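Local coordinates for De Novo Protein OR329 (Artificial gene, PDB 4HXT), which has no known natural function, being a computationally designed armadillo-type repeat protein that was probably made as a building block for self-assembling cyclic homo-oligomers, at residues A[35-38]-A[39-43]. Sequence-based numbering, arbitrary orientation.
Sequences SAIK and AIVDA
Lys-38 and Asp-42, one helical turn apart, meet on the exposed side of helix 34-42 in an i to i+4 salt bridge. The separation of Lys-38 NZ from Asp-42 OD1, 3.3 Å, makes its hydrogen bond weak. With CG anti to the backbone N (chi1 170°), the lysine chain leaves the helix and then bends at chi3 and chi4, which brings the ammonium to the oxygen side of the carboxylate, close to its plane and nearer OD1 than OD2. OD2 is 2.8 Å from Lys-38 O, two acceptors with no hydrogen bond between them, so the approach is probably unfavourable, and 3.0 Å from Lys-38 CG. Against this loose ionic link at the solvent side, the main chain is held firmly: Asp-42 N donates to Lys-38 O at 2.9 Å, with 165° at the hydrogen, and Val-41 N reaches Ile-37 O at 3.1 Å, nearly as straight at 162°. Ile-40 N to Ala-36 O is longer and weak. Toward the neighbouring helices, Ile-37 CG2 and Val-41 CG2 approach only to 4.4 Å. This short helix of the armadillo-like repeat sets buried Ile-40 against Leu-26 and Ile-29 of helix 16-30, buried Ile-37 against Ile-71 of helix 58-71, and Val-41 against Ala-81 of helix 76-84.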
loop_
_atom_site.group_PDB
_atom_site.type_symbol
_atom_site.label_atom_id
_atom_site.label_comp_id
_atom_site.label_asym_id
_atom_site.label_seq_id
_atom_site.Cartn_x
_atom_site.Cartn_y
_atom_site.Cartn_z
ATOM N N SER A 35 4.884 -22.047 10.189
ATOM C CA SER A 35 5.864 -23.046 9.785
ATOM C C SER A 35 5.153 -24.201 9.090
ATOM O O SER A 35 5.655 -24.747 8.108
ATOM C CB SER A 35 6.629 -23.560 11.009
ATOM O OG SER A 35 5.737 -24.048 11.997
ATOM N N ALA A 36 3.985 -24.568 9.608
ATOM C CA ALA A 36 3.198 -25.650 9.026
ATOM C C ALA A 36 2.757 -25.232 7.622
ATOM O O ALA A 36 2.760 -26.037 6.687
ATOM C CB ALA A 36 1.983 -25.939 9.896
ATOM N N ILE A 37 2.385 -23.963 7.482
ATOM C CA ILE A 37 1.954 -23.438 6.195
ATOM C C ILE A 37 3.118 -23.445 5.213
ATOM O O ILE A 37 2.949 -23.820 4.052
ATOM C CB ILE A 37 1.393 -22.004 6.333
ATOM C CG1 ILE A 37 0.109 -22.035 7.169
ATOM C CG2 ILE A 37 1.130 -21.411 4.964
ATOM C CD1 ILE A 37 -0.650 -20.714 7.219
ATOM N N LYS A 38 4.299 -23.046 5.678
ATOM C CA LYS A 38 5.473 -23.028 4.813
ATOM C C LYS A 38 5.815 -24.437 4.343
ATOM O O LYS A 38 6.334 -24.622 3.243
ATOM C CB LYS A 38 6.676 -22.413 5.538
ATOM C CG LYS A 38 7.988 -22.587 4.782
ATOM C CD LYS A 38 9.039 -21.571 5.199
ATOM C CE LYS A 38 9.187 -20.470 4.153
ATOM N NZ LYS A 38 9.688 -20.994 2.846
ATOM N N ALA A 39 5.519 -25.429 5.174
ATOM C CA ALA A 39 5.788 -26.814 4.814
ATOM C C ALA A 39 4.952 -27.197 3.594
ATOM O O ALA A 39 5.445 -27.824 2.654
ATOM C CB ALA A 39 5.457 -27.726 5.979
ATOM N N ILE A 40 3.681 -26.811 3.610
ATOM C CA ILE A 40 2.789 -27.117 2.502
ATOM C C ILE A 40 3.258 -26.406 1.241
ATOM O O ILE A 40 3.275 -26.989 0.150
ATOM C CB ILE A 40 1.343 -26.679 2.817
ATOM C CG1 ILE A 40 0.824 -27.436 4.043
ATOM C CG2 ILE A 40 0.448 -26.939 1.612
ATOM C CD1 ILE A 40 -0.568 -27.010 4.490
ATOM N N VAL A 41 3.653 -25.144 1.391
ATOM C CA VAL A 41 4.115 -24.367 0.250
ATOM C C VAL A 41 5.375 -24.960 -0.371
ATOM O O VAL A 41 5.468 -25.098 -1.594
ATOM C CB VAL A 41 4.392 -22.904 0.649
ATOM C CG1 VAL A 41 4.984 -22.151 -0.529
ATOM C CG2 VAL A 41 3.093 -22.234 1.105
ATOM N N ASP A 42 6.344 -25.309 0.468
ATOM C CA ASP A 42 7.591 -25.881 -0.026
ATOM C C ASP A 42 7.352 -27.243 -0.667
ATOM O O ASP A 42 8.121 -27.676 -1.523
ATOM C CB ASP A 42 8.609 -26.016 1.110
ATOM C CG ASP A 42 8.985 -24.680 1.722
ATOM O OD1 ASP A 42 9.123 -23.695 0.965
ATOM O OD2 ASP A 42 9.154 -24.619 2.958
ATOM N N ALA A 43 6.278 -27.910 -0.255
ATOM C CA ALA A 43 5.940 -29.222 -0.798
ATOM C C ALA A 43 5.187 -29.113 -2.127
ATOM O O ALA A 43 4.778 -30.124 -2.700
ATOM C CB ALA A 43 5.109 -30.003 0.217
#